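Local coordinates for protein endoglucanase E-5 (Thermobifida fusca, PDB 2CKS) that catalyses the endohydrolysis of beta-1,4-glucosidic linkages in cellulose, lichenin and cereal beta-D-glucans, acting through its family 5 glycoside hydrolase catalytic domain, at residues A275-Q278 against P279-A283; Q37-D40 against H41-T44; S296-W299 against V300-K303. One frame throughout, in Å; residues are numbered along the deposited sequence. Where two conformers were deposited one is given.

Contact 1 of 3, residues A275-Q278 against P279-A283; sequences AVFQ and PGTCA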
ATOM      1  N   ALA A 275     -14.905  -1.245  -1.439  1.00  6.60           N
ATOM      2  CA  ALA A 275     -14.705  -2.308  -0.468  1.00  5.76           C
ATOM      3  C   ALA A 275     -15.220  -3.579  -1.100  1.00  5.54           C
ATOM      4  O   ALA A 275     -16.361  -3.639  -1.551  1.00  4.89           O
ATOM      5  CB  ALA A 275     -15.438  -2.015   0.825  1.00  6.41           C
ATOM      6  N   VAL A 276     -14.378  -4.597  -1.144  1.00  5.01           N
ATOM      7  CA  VAL A 276     -14.681  -5.768  -1.951  1.00  5.24           C
ATOM      8  C   VAL A 276     -15.849  -6.622  -1.469  1.00  5.50           C
ATOM      9  O   VAL A 276     -16.416  -7.349  -2.265  1.00  5.06           O
ATOM     10  CB  VAL A 276     -13.439  -6.681  -2.120  1.00  5.07           C
ATOM     11  CG1 VAL A 276     -12.340  -5.965  -2.885  1.00  6.84           C
ATOM     12  CG2 VAL A 276     -12.954  -7.214  -0.770  1.00  6.17           C
ATOM     13  N   PHE A 277     -16.182  -6.571  -0.180  1.00  5.58           N
ATOM     14  CA  PHE A 277     -17.255  -7.401   0.380  1.00  5.98           C
ATOM     15  C   PHE A 277     -18.520  -6.603   0.659  1.00  5.99           C
ATOM     16  O   PHE A 277     -18.483  -5.408   0.957  1.00  5.41           O
ATOM     17  CB  PHE A 277     -16.807  -8.069   1.670  1.00  6.00           C
ATOM     18  CG  PHE A 277     -15.598  -8.943   1.508  1.00  6.07           C
ATOM     19  CD1 PHE A 277     -15.608 -10.010   0.618  1.00  6.86           C
ATOM     20  CD2 PHE A 277     -14.436  -8.676   2.208  1.00  6.94           C
ATOM     21  CE1 PHE A 277     -14.484 -10.810   0.456  1.00  7.02           C
ATOM     22  CE2 PHE A 277     -13.303  -9.477   2.047  1.00  6.78           C
ATOM     23  CZ  PHE A 277     -13.329 -10.540   1.171  1.00  7.57           C
ATOM     24  N   GLN A 278     -19.651  -7.292   0.595  1.00  6.88           N
ATOM     25  CA  GLN A 278     -20.932  -6.665   0.880  1.00  7.19           C
ATOM     26  C   GLN A 278     -21.043  -6.465   2.379  1.00  7.78           C
ATOM     27  O   GLN A 278     -20.648  -7.333   3.141  1.00  7.88           O
ATOM     28  CB  GLN A 278     -22.084  -7.559   0.421  1.00  7.85           C
ATOM     29  CG  GLN A 278     -22.135  -7.822  -1.079  1.00  7.93           C
ATOM     30  CD  GLN A 278     -22.599  -6.635  -1.904  1.00  9.77           C
ATOM     31  OE1 GLN A 278     -22.839  -6.767  -3.114  1.00 12.29           O
ATOM     32  NE2 GLN A 278     -22.715  -5.484  -1.279  1.00  9.68           N
ATOM     33  N   PRO A 279     -21.587  -5.340   2.819  1.00  8.29           N
ATOM     34  CA  PRO A 279     -21.812  -5.133   4.252  1.00  8.59           C
ATOM     35  C   PRO A 279     -22.437  -6.343   4.950  1.00  9.09           C
ATOM     36  O   PRO A 279     -23.401  -6.933   4.452  1.00  9.46           O
ATOM     37  CB  PRO A 279     -22.754  -3.928   4.275  1.00  8.76           C
ATOM     38  CG  PRO A 279     -22.328  -3.137   3.100  1.00  9.40           C
ATOM     39  CD  PRO A 279     -21.982  -4.159   2.035  1.00  8.58           C
ATOM     40  N   GLY A 280     -21.881  -6.703   6.100  1.00  9.15           N
ATOM     41  CA  GLY A 280     -22.320  -7.866   6.846  1.00  9.24           C
ATOM     42  C   GLY A 280     -21.489  -9.112   6.633  1.00  9.11           C
ATOM     43  O   GLY A 280     -21.598 -10.060   7.395  1.00  9.20           O
ATOM     44  N   THR A 281     -20.672  -9.125   5.584  1.00  8.87           N
ATOM     45  CA  THR A 281     -19.876 -10.291   5.264  1.00  9.23           C
ATOM     46  C   THR A 281     -18.926 -10.619   6.394  1.00  9.72           C
ATOM     47  O   THR A 281     -18.764 -11.776   6.762  1.00  9.81           O
ATOM     48  CB  THR A 281     -19.063 -10.055   3.989  1.00  9.05           C
ATOM     49  OG1 THR A 281     -19.943  -9.822   2.887  1.00  8.62           O
ATOM     50  CG2 THR A 281     -18.276 -11.315   3.615  1.00  9.19           C
ATOM     51  N   CYS A 282     -18.285  -9.595   6.933  1.00 10.55           N
ATOM     52  CA  CYS A 282     -17.279  -9.809   7.960  1.00 11.10           C
ATOM     53  C   CYS A 282     -17.907 -10.341   9.242  1.00 11.56           C
ATOM     54  O   CYS A 282     -17.384 -11.274   9.850  1.00 12.16           O
ATOM     55  CB  CYS A 282     -16.476  -8.537   8.197  1.00 10.80           C
ATOM     56  SG  CYS A 282     -15.599  -8.031   6.704  1.00 12.48           S
ATOM     57  N   ALA A 283     -19.055  -9.796   9.626  1.00 11.72           N
ATOM     58  CA  ALA A 283     -19.759 -10.289  10.805  1.00 12.59           C
ATOM     59  C   ALA A 283     -20.206 -11.733  10.617  1.00 13.38           C
ATOM     60  O   ALA A 283     -20.219 -12.511  11.576  1.00 14.06           O
ATOM     61  CB  ALA A 283     -20.953  -9.404  11.132  1.00 12.31           C
TER

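Contact 2 of 3, residues Q37-D40 against H41-T44; sequences QWFD and HCLT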
ATOM      1  N   GLN A  37      -8.798   0.645  12.619  1.00  8.28           N
ATOM      2  CA  GLN A  37      -9.641   1.213  13.677  1.00  8.13           C
ATOM      3  C   GLN A  37     -11.141   1.072  13.397  1.00  8.14           C
ATOM      4  O   GLN A  37     -11.964   1.226  14.305  1.00  7.92           O
ATOM      5  CB  GLN A  37      -9.286   2.690  13.906  1.00  8.45           C
ATOM      6  CG  GLN A  37      -9.948   3.693  12.970  1.00  8.54           C
ATOM      7  CD  GLN A  37      -9.177   3.946  11.680  1.00 10.08           C
ATOM      8  OE1 GLN A  37      -8.389   3.107  11.233  1.00 11.27           O
ATOM      9  NE2 GLN A  37      -9.412   5.110  11.074  1.00  9.82           N
ATOM     10  N   TRP A  38     -11.489   0.815  12.139  1.00  7.31           N
ATOM     11  CA  TRP A  38     -12.882   0.656  11.729  1.00  7.60           C
ATOM     12  C   TRP A  38     -13.220  -0.760  11.266  1.00  7.17           C
ATOM     13  O   TRP A  38     -14.350  -1.215  11.450  1.00  7.63           O
ATOM     14  CB  TRP A  38     -13.209   1.610  10.588  1.00  7.78           C
ATOM     15  CG  TRP A  38     -13.117   3.055  10.909  1.00  8.50           C
ATOM     16  CD1 TRP A  38     -13.558   3.682  12.036  1.00  9.94           C
ATOM     17  CD2 TRP A  38     -12.580   4.070  10.069  1.00 10.13           C
ATOM     18  NE1 TRP A  38     -13.312   5.032  11.953  1.00 10.61           N
ATOM     19  CE2 TRP A  38     -12.720   5.295  10.744  1.00 10.71           C
ATOM     20  CE3 TRP A  38     -11.995   4.072   8.796  1.00 11.39           C
ATOM     21  CZ2 TRP A  38     -12.289   6.503  10.202  1.00 12.04           C
ATOM     22  CZ3 TRP A  38     -11.559   5.273   8.261  1.00 12.94           C
ATOM     23  CH2 TRP A  38     -11.712   6.469   8.965  1.00 12.43           C
ATOM     24  N   PHE A  39     -12.261  -1.455  10.652  1.00  7.33           N
ATOM     25  CA  PHE A  39     -12.542  -2.725   9.978  1.00  7.19           C
ATOM     26  C   PHE A  39     -11.604  -3.829  10.424  1.00  7.66           C
ATOM     27  O   PHE A  39     -11.232  -4.703   9.650  1.00  8.28           O
ATOM     28  CB  PHE A  39     -12.521  -2.547   8.455  1.00  7.25           C
ATOM     29  CG  PHE A  39     -13.569  -1.605   7.968  1.00  7.52           C
ATOM     30  CD1 PHE A  39     -14.879  -2.027   7.800  1.00  7.32           C
ATOM     31  CD2 PHE A  39     -13.259  -0.272   7.733  1.00  7.76           C
ATOM     32  CE1 PHE A  39     -15.855  -1.127   7.392  1.00  7.64           C
ATOM     33  CE2 PHE A  39     -14.234   0.616   7.324  1.00  7.89           C
ATOM     34  CZ  PHE A  39     -15.526   0.181   7.154  1.00  7.10           C
ATOM     35  N   ASP A  40     -11.232  -3.779  11.693  1.00  7.76           N
ATOM     36  CA  ASP A  40     -10.416  -4.809  12.291  1.00  8.40           C
ATOM     37  C   ASP A  40     -11.129  -6.147  12.259  1.00  8.37           C
ATOM     38  O   ASP A  40     -10.490  -7.185  12.109  1.00  9.10           O
ATOM     39  CB  ASP A  40     -10.129  -4.449  13.737  1.00  8.56           C
ATOM     40  CG  ASP A  40      -8.977  -5.204  14.289  1.00 10.70           C
ATOM     41  OD1 ASP A  40      -9.081  -5.657  15.453  1.00 12.94           O
ATOM     42  OD2 ASP A  40      -7.936  -5.392  13.629  1.00  9.93           O
ATOM     43  N   HIS A  41     -12.456  -6.116  12.409  1.00  8.88           N
ATOM     44  CA  HIS A  41     -13.276  -7.337  12.405  1.00  9.37           C
ATOM     45  C   HIS A  41     -13.311  -8.072  11.046  1.00  9.33           C
ATOM     46  O   HIS A  41     -13.758  -9.226  10.976  1.00  9.96           O
ATOM     47  CB  HIS A  41     -14.702  -7.045  12.950  1.00  9.84           C
ATOM     48  CG  HIS A  41     -15.483  -6.054  12.140  1.00 10.79           C
ATOM     49  ND1 HIS A  41     -15.102  -4.736  11.997  1.00 12.01           N
ATOM     50  CD2 HIS A  41     -16.633  -6.190  11.437  1.00 12.28           C
ATOM     51  CE1 HIS A  41     -15.969  -4.111  11.216  1.00 11.78           C
ATOM     52  NE2 HIS A  41     -16.909  -4.970  10.867  1.00 11.79           N
ATOM     53  N   CYS A  42     -12.842  -7.413   9.984  0.50  9.06           N
ATOM     54  CA  CYS A  42     -12.714  -8.031   8.664  0.50  8.89           C
ATOM     55  C   CYS A  42     -11.404  -8.779   8.470  0.50  8.75           C
ATOM     56  O   CYS A  42     -11.187  -9.372   7.418  0.50  9.24           O
ATOM     57  CB  CYS A  42     -12.822  -6.973   7.566  0.50  9.04           C
ATOM     58  SG  CYS A  42     -14.506  -6.416   7.290  0.50  9.05           S
ATOM     59  N   LEU A  43     -10.525  -8.729   9.466  1.00  8.20           N
ATOM     60  CA  LEU A  43      -9.201  -9.341   9.362  1.00  8.16           C
ATOM     61  C   LEU A  43      -9.112 -10.483  10.362  1.00  8.42           C
ATOM     62  O   LEU A  43      -8.806 -10.295  11.522  1.00  8.65           O
ATOM     63  CB  LEU A  43      -8.109  -8.301   9.613  1.00  8.33           C
ATOM     64  CG  LEU A  43      -8.255  -6.997   8.825  1.00  7.68           C
ATOM     65  CD1 LEU A  43      -7.179  -6.013   9.237  1.00  9.44           C
ATOM     66  CD2 LEU A  43      -8.203  -7.265   7.345  1.00  8.50           C
ATOM     67  N   THR A  44      -9.439 -11.670   9.884  1.00  8.58           N
ATOM     68  CA  THR A  44      -9.499 -12.857  10.715  1.00  8.72           C
ATOM     69  C   THR A  44      -8.681 -13.967  10.094  1.00  8.22           C
ATOM     70  O   THR A  44      -8.218 -13.870   8.958  1.00  7.72           O
ATOM     71  CB  THR A  44     -10.969 -13.344  10.875  1.00  8.92           C
ATOM     72  OG1 THR A  44     -11.510 -13.728   9.601  1.00  9.08           O
ATOM     73  CG2 THR A  44     -11.894 -12.233  11.357  1.00  9.90           C
TER
HETATM   74  O   HOH W   1     -13.520  -3.301  13.972  1.00 11.16           O

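Contact 3 of 3, residues S296-W299 against V300-K303; sequences SGQW and VRSK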
ATOM      1  N   SER A 296     -16.436  -4.697  -7.902  1.00  8.45           N
ATOM      2  CA  SER A 296     -15.004  -4.401  -7.832  1.00  9.12           C
ATOM      3  C   SER A 296     -14.242  -5.563  -7.200  1.00  8.37           C
ATOM      4  O   SER A 296     -13.096  -5.835  -7.565  1.00  8.47           O
ATOM      5  CB  SER A 296     -14.760  -3.102  -7.042  1.00  9.26           C
ATOM      6  OG  SER A 296     -15.095  -3.249  -5.674  1.00 13.58           O
ATOM      7  N   GLY A 297     -14.885  -6.239  -6.253  1.00  8.05           N
ATOM      8  CA  GLY A 297     -14.336  -7.417  -5.606  1.00  7.88           C
ATOM      9  C   GLY A 297     -14.146  -8.587  -6.552  1.00  8.32           C
ATOM     10  O   GLY A 297     -13.100  -9.221  -6.562  1.00  7.73           O
ATOM     11  N   GLN A 298     -15.157  -8.883  -7.358  1.00  8.02           N
ATOM     12  CA  GLN A 298     -15.042  -9.966  -8.327  1.00  9.10           C
ATOM     13  C   GLN A 298     -13.965  -9.633  -9.360  1.00  8.50           C
ATOM     14  O   GLN A 298     -13.206 -10.506  -9.760  1.00  9.36           O
ATOM     15  CB  GLN A 298     -16.369 -10.270  -9.022  1.00 10.31           C
ATOM     16  CG  GLN A 298     -16.311 -11.543  -9.890  1.00 13.31           C
ATOM     17  CD  GLN A 298     -15.723 -12.765  -9.159  1.00 17.57           C
ATOM     18  OE1 GLN A 298     -16.362 -13.328  -8.266  1.00 20.47           O
ATOM     19  NE2 GLN A 298     -14.492 -13.156  -9.527  1.00 20.23           N
ATOM     20  N   TRP A 299     -13.899  -8.364  -9.753  1.00  8.02           N
ATOM     21  CA  TRP A 299     -12.942  -7.896 -10.746  1.00  7.65           C
ATOM     22  C   TRP A 299     -11.523  -8.099 -10.244  1.00  7.60           C
ATOM     23  O   TRP A 299     -10.704  -8.676 -10.942  1.00  7.66           O
ATOM     24  CB  TRP A 299     -13.209  -6.427 -11.080  1.00  7.32           C
ATOM     25  CG  TRP A 299     -12.247  -5.798 -12.010  1.00  8.22           C
ATOM     26  CD1 TRP A 299     -12.311  -5.790 -13.368  1.00  9.72           C
ATOM     27  CD2 TRP A 299     -11.082  -5.056 -11.657  1.00  8.47           C
ATOM     28  NE1 TRP A 299     -11.248  -5.092 -13.891  1.00  9.55           N
ATOM     29  CE2 TRP A 299     -10.482  -4.621 -12.857  1.00  9.49           C
ATOM     30  CE3 TRP A 299     -10.488  -4.697 -10.444  1.00  9.41           C
ATOM     31  CZ2 TRP A 299      -9.313  -3.862 -12.877  1.00  8.78           C
ATOM     32  CZ3 TRP A 299      -9.324  -3.940 -10.468  1.00  8.40           C
ATOM     33  CH2 TRP A 299      -8.750  -3.540 -11.675  1.00  9.50           C
ATOM     34  N   VAL A 300     -11.231  -7.662  -9.023  1.00  7.21           N
ATOM     35  CA  VAL A 300      -9.860  -7.779  -8.523  1.00  7.29           C
ATOM     36  C   VAL A 300      -9.468  -9.222  -8.200  1.00  8.34           C
ATOM     37  O   VAL A 300      -8.325  -9.622  -8.427  1.00  8.35           O
ATOM     38  CB  VAL A 300      -9.563  -6.823  -7.329  1.00  6.99           C
ATOM     39  CG1 VAL A 300     -10.227  -7.293  -6.036  1.00  5.97           C
ATOM     40  CG2 VAL A 300      -8.084  -6.692  -7.114  1.00  6.84           C
ATOM     41  N   ARG A 301     -10.413  -9.999  -7.680  0.50  8.77           N
ATOM     42  CA  ARG A 301     -10.155 -11.398  -7.370  0.50  9.58           C
ATOM     43  C   ARG A 301      -9.776 -12.134  -8.647  0.50 10.03           C
ATOM     44  O   ARG A 301      -8.856 -12.945  -8.648  0.50  9.71           O
ATOM     45  CB  ARG A 301     -11.378 -12.041  -6.714  0.50  9.74           C
ATOM     46  CG  ARG A 301     -11.153 -13.456  -6.215  0.50 10.77           C
ATOM     47  CD  ARG A 301     -12.307 -13.980  -5.379  0.50 11.69           C
ATOM     48  NE  ARG A 301     -12.201 -15.414  -5.113  0.50 13.52           N
ATOM     49  CZ  ARG A 301     -12.492 -16.383  -5.982  0.50 14.34           C
ATOM     50  NH1 ARG A 301     -12.912 -16.103  -7.213  0.50 15.54           N
ATOM     51  NH2 ARG A 301     -12.357 -17.655  -5.610  0.50 14.43           N
ATOM     52  N   SER A 302     -10.467 -11.816  -9.736  1.00 10.52           N
ATOM     53  CA  SER A 302     -10.187 -12.436 -11.024  1.00 12.16           C
ATOM     54  C   SER A 302      -8.806 -12.045 -11.541  1.00 12.37           C
ATOM     55  O   SER A 302      -8.102 -12.886 -12.086  1.00 12.94           O
ATOM     56  CB  SER A 302     -11.272 -12.082 -12.028  1.00 12.67           C
ATOM     57  OG  SER A 302     -12.447 -12.802 -11.705  1.00 16.64           O
ATOM     58  N   LYS A 303      -8.406 -10.792 -11.333  1.00 12.27           N
ATOM     59  CA  LYS A 303      -7.064 -10.358 -11.725  1.00 12.29           C
ATOM     60  C   LYS A 303      -6.016 -11.126 -10.944  1.00 12.07           C
ATOM     61  O   LYS A 303      -5.041 -11.593 -11.515  1.00 12.44           O
ATOM     62  CB  LYS A 303      -6.838  -8.859 -11.494  1.00 12.51           C
ATOM     63  CG  LYS A 303      -7.721  -7.918 -12.284  1.00 13.94           C
ATOM     64  CD  LYS A 303      -7.625  -8.122 -13.784  1.00 15.47           C
ATOM     65  CE  LYS A 303      -8.253  -6.942 -14.515  1.00 17.09           C
ATOM     66  NZ  LYS A 303      -8.939  -7.315 -15.765  1.00 19.27           N
TER
HETATM   67  O   HOH W   2     -11.046  -9.069 -13.723  1.00 19.87           O

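Contact 1 of 3, residues A275-Q278 against P279-A283
Q278 and T281 close a type II beta turn with P279 and G280 at its corners, the N of T281 donating to the O of Q278 over 3.0 Å. P279 suits the first corner, its ring already fixing the backbone there, and G280 takes the second with a positive phi of 98°, where a CB would jam against the carbonyl oxygen of P279. The same Q278 oxygen is gripped a second time, by the hydroxyl of T281: OG1 stands 2.6 Å from Q278 O and gives its proton in the carbonyl plane, on a lone pair, with a C=O...donor angle of 135°. The first torsion of T281 makes this possible, because OG1 lies beside its own backbone N (chi1 -62°) and both donors can face one acceptor. That leaves the methyl pointing elsewhere, and CG2 comes obliquely to the ring of F277, 4.2 Å from its CG. The two side chains cross at about a right angle, F277 CB lying 3.8 Å from T281 OG1, while V276 CG2 sits over the centre of one ring face, 3.5 Å above its plane. The bent chain of Q278 brings NE2 to 3.6 Å from CD of P279. Around this corner, Y267 and W288 meet the F277 ring edge-to-face, and K294 NZ bonds to the carbonyl oxygens of both A275 and F277. D269 OD2 takes the N of C282, whose sulfur is tied to C42. Two bonds to one carbonyl imply a turn fixed at its closing end, with the T281 hydroxyl satisfied within the turn and the threonine held from rotating as the chain enters helix 281-284.

Contact 2 of 3, residues Q37-D40 against H41-T44
F39 and H41 carry their rings side by side, pointing the same way, with CD1 of F39 4.1 Å from CE1 of H41 in an oblique approach. At the edge of the imidazole, in its plane, lies the carbonyl oxygen of W38, 3.3 Å from CE1. The W38 indole has the side-chain amide of Q37 on one face, NE2 sitting 3.1 Å above the plane and over its centre. H41 reaches back along the chain because its CG falls between the backbone N and the carbonyl carbon (chi1 62°), bringing the ring beside the backbone of W38 and F39. A water bridges here: it is 2.9 Å from H41 ND1 and makes a weak bond to W38 O. The backbone makes a short 3-10 turn, C42 N bonding to F39 O over 3.2 Å and L43 N to D40 O over 3.1 Å. L43 points back at this turn, its CG 3.8 Å from F39 O.

The D40 carboxylate makes a salt bridge with R81, and F39 stacks on H34. This segment follows strand 29-32 of the barrel: W38 meets Y65 of strand 59-65 and lies about 10 Å, side chain to side chain, from the probable nucleophile E231, L43 packs on L85 of helix 75-90, and T44 provides the N-cap of helix 45-54.

Contact 3 of 3, residues S296-W299 against V300-K303
W299 and K303 meet one turn apart on helix 295-304, the C-terminal helix that follows the last strand of the (beta/alpha)8 barrel. The lysine lies across the indole: CG stands over the six-membered ring, 4.3 Å from its centroid and only 7° off the normal, which makes a CH-pi contact. Further along, CE sits over the same face but toward the rim, 3.6 Å from W299 NE1. A bend at chi2 (-57°) keeps the lysine chain close to the ring instead of letting it run straight out from the helix. NZ and W299 NE1 then converge on one oxygen, OD1 of D249 on helix 245-258, the first in a salt bridge and the second in a hydrogen bond. With an alanine in place of W299, the K303 methylenes would probably lose the flat surface they cover, and D249 would be left with one partner fewer.

W299 CE3 also touches CB of V300 at 3.9 Å. V300 turns inward onto W262 and K264 of strand 262-265, its CG1 lying 3.5 Å from the carbonyl oxygen of G297. On a different side of the helix, Q298 bends at chi2 so that NE2 donates to S302 OG over 3.0 Å, with an N-H...O angle of 145° and OG nearly in the amide plane. In the conformer given, R301 runs out extended to a cation-pi contact with W55. The backbone carries four successive i to i+4 bonds, from V300 N to S296 O, 3.0 Å, through to K303 N on W299 O. That last oxygen is also reached by a water at 2.8 Å. This is the familiar outer helix of a TIM barrel, with V300 set against strand 262-265 and W299 and K303 tied to helix 245-258.

How the contacts relate
None of the three contacts is wholly core: each joins buried residues (F277 and T281; C42 and L43; S296, G297 and V300) to an exposed one (P279; H41; S302). Contacts 1 and 2 belong to loops and short helices and are joined by the disulfide between C282 SG and C42 SG, which links the chain after the last barrel strand to that after the first. Contact 3 lies on the outer C-terminal helix and touches contact 1 where V276 CG1 packs on G297 CA at 3.7 Å; contacts 2 and 3 do not meet. Chemistry follows place: a doubly bonded carbonyl in contact 1, imidazole, backbone and water in contact 2 near the catalytic face, and an aromatic-lysine pair in contact 3.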